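Local structure of DNA replication factor Cdt1 (Mus musculus, 3A4C) at residues E4-L7 against R8-L12; T49-S52 against P53-E57; E65-P68 against D69-S72. The protein helps license DNA replication by promoting MCM loading onto DNA with CDC6 and the origin recognition complex, and is seen here as its C-terminal winged-helix domain. All coordinates share one frame; numbering follows the deposited sequence.

Contact 1 (E4-L7 against R8-L12)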
loop_
_atom_site.group_PDB
_atom_site.type_symbol
_atom_site.label_atom_id
_atom_site.label_comp_id
_atom_site.label_asym_id
_atom_site.label_seq_id
_atom_site.Cartn_x
_atom_site.Cartn_y
_atom_site.Cartn_z
ATOM N N GLU A 4 9.950 -13.864 11.278
ATOM C CA GLU A 4 9.395 -13.536 9.971
ATOM C C GLU A 4 7.905 -13.223 10.074
ATOM O O GLU A 4 7.383 -12.318 9.406
ATOM C CB GLU A 4 9.621 -14.689 8.996
ATOM C CG GLU A 4 8.950 -14.492 7.659
ATOM C CD GLU A 4 9.442 -15.475 6.614
ATOM O OE1 GLU A 4 10.283 -16.339 6.953
ATOM O OE2 GLU A 4 8.988 -15.375 5.454
ATOM N N GLN A 5 7.221 -13.984 10.915
ATOM C CA GLN A 5 5.791 -13.819 11.087
ATOM C C GLN A 5 5.497 -12.611 11.963
ATOM O O GLN A 5 4.508 -11.910 11.758
ATOM C CB GLN A 5 5.193 -15.077 11.705
ATOM C CG GLN A 5 3.688 -15.095 11.708
ATOM C CD GLN A 5 3.139 -16.438 12.121
ATOM O OE1 GLN A 5 3.119 -16.769 13.302
ATOM N NE2 GLN A 5 2.684 -17.217 11.149
ATOM N N GLU A 6 6.342 -12.366 12.957
ATOM C CA GLU A 6 6.151 -11.178 13.772
ATOM C C GLU A 6 6.329 -9.938 12.897
ATOM O O GLU A 6 5.609 -8.951 13.043
ATOM C CB GLU A 6 7.112 -11.151 14.962
ATOM C CG GLU A 6 6.917 -9.941 15.871
ATOM C CD GLU A 6 5.499 -9.831 16.422
ATOM O OE1 GLU A 6 5.017 -10.808 17.037
ATOM O OE2 GLU A 6 4.869 -8.762 16.247
ATOM N N LEU A 7 7.278 -10.003 11.972
ATOM C CA LEU A 7 7.501 -8.901 11.051
ATOM C C LEU A 7 6.287 -8.682 10.162
ATOM O O LEU A 7 5.836 -7.552 9.988
ATOM C CB LEU A 7 8.731 -9.157 10.197
ATOM C CG LEU A 7 9.084 -8.038 9.224
ATOM C CD1 LEU A 7 9.176 -6.704 9.956
ATOM C CD2 LEU A 7 10.384 -8.362 8.504
ATOM N N ARG A 8 5.749 -9.759 9.599
ATOM C CA ARG A 8 4.551 -9.632 8.780
ATOM C C ARG A 8 3.402 -8.989 9.558
ATOM O O ARG A 8 2.712 -8.109 9.048
ATOM C CB ARG A 8 4.090 -10.978 8.215
ATOM C CG ARG A 8 2.908 -10.810 7.245
ATOM C CD ARG A 8 2.475 -12.122 6.613
ATOM N NE ARG A 8 1.283 -11.967 5.777
ATOM C CZ ARG A 8 1.283 -11.429 4.563
ATOM N NH1 ARG A 8 2.413 -10.964 4.036
ATOM N NH2 ARG A 8 0.154 -11.352 3.876
ATOM N N LEU A 9 3.181 -9.443 10.784
ATOM C CA LEU A 9 2.116 -8.874 11.599
ATOM C C LEU A 9 2.360 -7.376 11.829
ATOM O O LEU A 9 1.427 -6.584 11.798
ATOM C CB LEU A 9 2.003 -9.616 12.933
ATOM C CG LEU A 9 0.736 -9.329 13.732
ATOM C CD1 LEU A 9 -0.494 -9.734 12.943
ATOM C CD2 LEU A 9 0.781 -10.049 15.070
ATOM N N GLN A 10 3.615 -6.998 12.062
ATOM C CA GLN A 10 3.989 -5.586 12.179
ATOM C C GLN A 10 3.578 -4.792 10.939
ATOM O O GLN A 10 2.997 -3.714 11.036
ATOM C CB GLN A 10 5.500 -5.437 12.389
ATOM C CG GLN A 10 5.969 -5.821 13.795
ATOM C CD GLN A 10 7.471 -5.684 13.984
ATOM O OE1 GLN A 10 8.178 -5.165 13.117
ATOM N NE2 GLN A 10 7.966 -6.150 15.128
ATOM N N ARG A 11 3.893 -5.335 9.772
ATOM C CA ARG A 11 3.592 -4.667 8.510
ATOM C C ARG A 11 2.097 -4.592 8.277
ATOM O O ARG A 11 1.575 -3.553 7.884
ATOM C CB ARG A 11 4.264 -5.415 7.356
ATOM C CG ARG A 11 5.787 -5.317 7.393
ATOM C CD ARG A 11 6.435 -6.186 6.335
ATOM N NE ARG A 11 7.854 -5.866 6.163
ATOM C CZ ARG A 11 8.776 -6.740 5.765
ATOM N NH1 ARG A 11 8.442 -8.002 5.514
ATOM N NH2 ARG A 11 10.037 -6.361 5.632
ATOM N N LEU A 12 1.403 -5.700 8.523
ATOM C CA LEU A 12 -0.041 -5.757 8.292
ATOM C C LEU A 12 -0.787 -4.744 9.158
ATOM O O LEU A 12 -1.817 -4.192 8.759
ATOM C CB LEU A 12 -0.573 -7.170 8.547
ATOM C CG LEU A 12 -0.140 -8.257 7.553
ATOM C CD1 LEU A 12 -0.749 -9.603 7.934
ATOM C CD2 LEU A 12 -0.538 -7.878 6.144
#
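Leu7 and Arg11 meet one helical turn apart near the start of helix 3-27. The leucine lies over one face of the arginine guanidinium. Its CD2 sits 3.3 Å above the guanidinium plane, offset toward the rim, and comes within 3.5 Å of Arg11 NH2. Leu7 CG is anti to its own nitrogen (chi1 -178°), while Arg11 CG lies beside its nitrogen (chi1 -68°). The rest of the arginine chain runs extended to NE. These different first torsions let the leucine methyls and the guanidinium meet.

Gln10 makes looser contacts with both Leu7 and Glu6. Its OE1 is 3.7 Å from Leu7 CD1. The bent Glu6 chain crosses Gln10 at about a right angle, and Glu6 OE2 stays 4.0 Å from Gln10 CG.

Four backbone hydrogen bonds of the i to i+4 kind join the turns, each 3.0 Å from donor N to acceptor O. Arg8 N gives to Glu4 O, Leu9 N to Gln5 O, Gln10 N to Glu6 O, and Arg11 N to Leu7 O.

Charged ends also reach beyond this turn. Glu6 OE1 forms a salt bridge with Arg1, and Arg8 NH2 one with Glu104 of helix 90-104. Arg11 packs on Lys58, His59 and Leu62 of helix 53-66, and Arg8 also touches Leu62. Helix 3-27 thus meets two other helices here.

Contact 2 (T49-S52 against P53-E57)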
loop_
_atom_site.group_PDB
_atom_site.type_symbol
_atom_site.label_atom_id
_atom_site.label_comp_id
_atom_site.label_asym_id
_atom_site.label_seq_id
_atom_site.Cartn_x
_atom_site.Cartn_y
_atom_site.Cartn_z
ATOM N N THR A 49 5.610 8.514 9.617
ATOM C CA THR A 49 6.017 7.108 9.667
ATOM C C THR A 49 7.486 6.822 10.001
ATOM O O THR A 49 8.379 7.599 9.675
ATOM C CB THR A 49 5.703 6.411 8.349
ATOM O OG1 THR A 49 6.250 5.088 8.377
ATOM C CG2 THR A 49 6.307 7.189 7.178
ATOM N N ALA A 50 7.725 5.671 10.628
ATOM C CA ALA A 50 9.082 5.244 10.981
ATOM C C ALA A 50 9.783 4.540 9.816
ATOM O O ALA A 50 10.899 4.041 9.962
ATOM C CB ALA A 50 9.041 4.328 12.199
ATOM N N LEU A 51 9.130 4.512 8.661
ATOM C CA LEU A 51 9.613 3.727 7.520
ATOM C C LEU A 51 10.496 4.500 6.542
ATOM O O LEU A 51 10.236 5.663 6.240
ATOM C CB LEU A 51 8.418 3.145 6.761
ATOM C CG LEU A 51 7.496 2.183 7.510
ATOM C CD1 LEU A 51 6.351 1.778 6.621
ATOM C CD2 LEU A 51 8.270 0.956 7.973
ATOM N N SER A 52 11.540 3.843 6.043
ATOM C CA SER A 52 12.301 4.349 4.913
ATOM C C SER A 52 11.498 4.146 3.619
ATOM O O SER A 52 10.535 3.389 3.595
ATOM C CB SER A 52 13.632 3.604 4.801
ATOM O OG SER A 52 13.413 2.238 4.475
ATOM N N PRO A 53 11.890 4.823 2.539
ATOM C CA PRO A 53 11.198 4.591 1.267
ATOM C C PRO A 53 11.260 3.119 0.847
ATOM O O PRO A 53 10.290 2.611 0.281
ATOM C CB PRO A 53 11.982 5.454 0.281
ATOM C CG PRO A 53 12.583 6.534 1.123
ATOM C CD PRO A 53 12.889 5.902 2.446
ATOM N N GLY A 54 12.391 2.459 1.101
ATOM C CA GLY A 54 12.540 1.041 0.793
ATOM C C GLY A 54 11.575 0.176 1.586
ATOM O O GLY A 54 10.969 -0.756 1.051
ATOM N N GLU A 55 11.420 0.492 2.866
ATOM C CA GLU A 55 10.476 -0.223 3.716
ATOM C C GLU A 55 9.045 0.094 3.317
ATOM O O GLU A 55 8.180 -0.763 3.391
ATOM C CB GLU A 55 10.710 0.111 5.189
ATOM C CG GLU A 55 12.014 -0.441 5.736
ATOM C CD GLU A 55 12.438 0.211 7.041
ATOM O OE1 GLU A 55 13.300 -0.360 7.742
ATOM O OE2 GLU A 55 11.919 1.297 7.366
ATOM N N MET A 56 8.799 1.332 2.904
ATOM C CA MET A 56 7.489 1.717 2.384
ATOM C C MET A 56 7.150 0.897 1.135
ATOM O O MET A 56 6.025 0.415 0.982
ATOM C CB MET A 56 7.459 3.221 2.082
ATOM C CG MET A 56 6.092 3.766 1.689
ATOM S SD MET A 56 4.842 3.550 2.979
ATOM C CE MET A 56 5.345 4.798 4.170
ATOM N N GLU A 57 8.121 0.724 0.245
ATOM C CA GLU A 57 7.877 -0.078 -0.952
ATOM C C GLU A 57 7.398 -1.463 -0.563
ATOM O O GLU A 57 6.475 -2.000 -1.161
ATOM C CB GLU A 57 9.128 -0.206 -1.825
ATOM C CG GLU A 57 8.886 -1.083 -3.048
ATOM C CD GLU A 57 10.050 -1.093 -4.014
ATOM O OE1 GLU A 57 9.823 -0.876 -5.222
ATOM O OE2 GLU A 57 11.188 -1.318 -3.567
#
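Ser52 is the N-cap of helix 53-66, and Ser52 O starts the helical bonding: it accepts from Met56 N at 2.8 Å, nearly in line with the C=O bond. Two further bonds join Ser52 and Glu55 in a capping box. Ser52 OG accepts from Glu55 N at 3.1 Å. In return, Ser52 N gives to Glu55 OE2 at 2.9 Å. That bond is nearly straight, at 167°, but it meets the carboxylate on its anti side and 34° out of its plane.

The torsions serve this exchange. Ser52 OG stands between its own nitrogen and carbonyl carbon (chi1 66°), which turns it to the first turn of the helix. With CG beside the nitrogen of Glu55 and the chain extended beyond it, the carboxylate reaches back to the nitrogen of Ser52. The helix N-terminus would probably favour the charged form of this carboxylate.

Leu51 flanks the box. Its CD2 is 3.7 Å from Glu55 OE2. Its other methyl, CD1, meets Met56 CE at 4.0 Å. The methionine chain is bent at chi2 and chi3, and its CE also touches Thr49 CG2. Just before, Thr49 OG1 accepts from Leu51 N at 3.0 Å in an ST turn.

Leu51 and Met56 both pack on Leu18 of helix 3-27, and Met56 also reaches Met43 and Val44 of helix 36-45. The cap lies at the surface, while Leu51 and Met56 face helix 3-27 and Met56 also helix 36-45.

Contact 3 (E65-P68 against D69-S72)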
loop_
_atom_site.group_PDB
_atom_site.type_symbol
_atom_site.label_atom_id
_atom_site.label_comp_id
_atom_site.label_asym_id
_atom_site.label_seq_id
_atom_site.Cartn_x
_atom_site.Cartn_y
_atom_site.Cartn_z
ATOM N N GLU A 65 -0.640 -7.080 -2.968
ATOM C CA GLU A 65 -0.901 -8.507 -2.838
ATOM C C GLU A 65 -2.226 -8.781 -2.133
ATOM O O GLU A 65 -2.940 -9.723 -2.481
ATOM C CB GLU A 65 0.251 -9.174 -2.087
ATOM C CG GLU A 65 1.478 -9.327 -2.979
ATOM C CD GLU A 65 2.747 -9.545 -2.211
ATOM O OE1 GLU A 65 2.713 -9.530 -0.957
ATOM O OE2 GLU A 65 3.788 -9.729 -2.872
ATOM N N LEU A 66 -2.559 -7.948 -1.149
ATOM C CA LEU A 66 -3.804 -8.123 -0.402
ATOM C C LEU A 66 -5.014 -7.590 -1.158
ATOM O O LEU A 66 -6.107 -8.146 -1.052
ATOM C CB LEU A 66 -3.723 -7.466 0.978
ATOM C CG LEU A 66 -3.280 -8.392 2.114
ATOM C CD1 LEU A 66 -1.841 -8.775 1.933
ATOM C CD2 LEU A 66 -3.483 -7.740 3.471
ATOM N N LEU A 67 -4.818 -6.513 -1.915
ATOM C CA LEU A 67 -5.925 -5.840 -2.591
ATOM C C LEU A 67 -5.633 -5.650 -4.081
ATOM O O LEU A 67 -5.584 -4.523 -4.571
ATOM C CB LEU A 67 -6.187 -4.479 -1.942
ATOM C CG LEU A 67 -6.488 -4.482 -0.442
ATOM C CD1 LEU A 67 -6.397 -3.080 0.133
ATOM C CD2 LEU A 67 -7.855 -5.082 -0.167
ATOM N N PRO A 68 -5.454 -6.761 -4.809
ATOM C CA PRO A 68 -5.033 -6.699 -6.213
ATOM C C PRO A 68 -6.060 -6.030 -7.130
ATOM O O PRO A 68 -5.682 -5.530 -8.189
ATOM C CB PRO A 68 -4.882 -8.180 -6.585
ATOM C CG PRO A 68 -5.836 -8.875 -5.658
ATOM C CD PRO A 68 -5.606 -8.156 -4.360
ATOM N N ASP A 69 -7.329 -6.026 -6.745
ATOM C CA ASP A 69 -8.358 -5.371 -7.549
ATOM C C ASP A 69 -8.320 -3.851 -7.396
ATOM O O ASP A 69 -8.898 -3.118 -8.198
ATOM C CB ASP A 69 -9.742 -5.905 -7.190
ATOM C CG ASP A 69 -9.966 -7.316 -7.694
ATOM O OD1 ASP A 69 -9.179 -7.772 -8.555
ATOM O OD2 ASP A 69 -10.925 -7.967 -7.231
ATOM N N TRP A 70 -7.640 -3.379 -6.360
ATOM C CA TRP A 70 -7.516 -1.948 -6.131
ATOM C C TRP A 70 -6.181 -1.441 -6.645
ATOM O O TRP A 70 -6.119 -0.484 -7.411
ATOM C CB TRP A 70 -7.629 -1.645 -4.636
ATOM C CG TRP A 70 -7.480 -0.200 -4.293
ATOM C CD1 TRP A 70 -8.092 0.853 -4.898
ATOM C CD2 TRP A 70 -6.685 0.352 -3.232
ATOM N NE1 TRP A 70 -7.723 2.032 -4.288
ATOM C CE2 TRP A 70 -6.863 1.748 -3.260
ATOM C CE3 TRP A 70 -5.840 -0.202 -2.264
ATOM C CZ2 TRP A 70 -6.225 2.601 -2.359
ATOM C CZ3 TRP A 70 -5.209 0.649 -1.365
ATOM C CH2 TRP A 70 -5.405 2.032 -1.421
ATOM N N LEU A 71 -5.112 -2.099 -6.212
ATOM C CA LEU A 71 -3.754 -1.624 -6.444
ATOM C C LEU A 71 -3.018 -2.506 -7.440
ATOM O O LEU A 71 -2.776 -3.681 -7.174
ATOM C CB LEU A 71 -2.996 -1.604 -5.114
ATOM C CG LEU A 71 -1.606 -0.976 -5.048
ATOM C CD1 LEU A 71 -1.620 0.404 -5.630
ATOM C CD2 LEU A 71 -1.157 -0.917 -3.596
ATOM N N SER A 72 -2.655 -1.924 -8.581
ATOM C CA SER A 72 -1.975 -2.648 -9.644
ATOM C C SER A 72 -0.549 -2.110 -9.810
ATOM O O SER A 72 -0.310 -0.916 -9.648
ATOM C CB SER A 72 -2.761 -2.473 -10.950
ATOM O OG SER A 72 -2.651 -3.619 -11.772
#
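The contact between Leu67 and the pair Trp70 and Leu71 is a tight, largely buried turn. It leads from the end of helix 53-66 into strand 71-76.

Leu67 is the first residue to leave the helical conformation, and its carbonyl oxygen ties the turn together. It accepts two backbone bonds, each 3.0 Å long: Leu67 O to Trp70 N and Leu67 O to Leu71 N. They reach the oxygen differently. Leu71 N approaches almost end-on, with a C=O...N angle of 167°, and its N-H points nearly straight at the oxygen. Trp70 N comes from above the carbonyl plane, 52° out of it, and its bond is more bent. One oxygen thus holds two successive residues where the chain changes direction. Pro68 and Asp69 form the exposed bend between them.

Side chains add an apolar contact across the turn. Leu67 CD1 approaches the six-membered part of the Trp70 indole obliquely, 3.8 Å from CE3 and 4.2 Å from CZ3. Trp70 CG is anti to its own nitrogen (chi1 179°), and this torsion brings the six-membered ring to the leucine methyl. Trp70 CB itself rests 3.5 Å from Leu67 O.

Other elements cover these residues. Trp70 touches Leu22 of helix 3-27, Leu93 of helix 90-104 and Leu84 of strand 79-84. Leu71 packs on Leu22, Leu63 and Val82. In the backbone, Trp70 is hydrogen-bonded to Asp85, and Ser72 to Lys83. This is the passage from the third helix into the antiparallel beta hairpin, or wing, of a winged-helix domain. Here the hairpin strands are 71-76 and 79-84.

In the fold
All three contacts are local and follow one another along the chain. Contacts 1 and 2 lie at the surface, whereas contact 3 is mostly buried. Contacts 2 and 3 hold opposite ends of helix 53-66: a side-chain capping box starts it, and a backbone carbonyl with two donors closes the turn after it. Contact 1 belongs to helix 3-27, and its charged Glu6 and Arg8 find partners outside it. Contacts 2 and 3 pair their bonds with apolar packing, which in contact 3 is mostly buried. Contacts 1 and 3 touch, since Leu66 packs against Arg8 and Leu12. Contact 2 touches neither, although helix 3-27 packs beside it too.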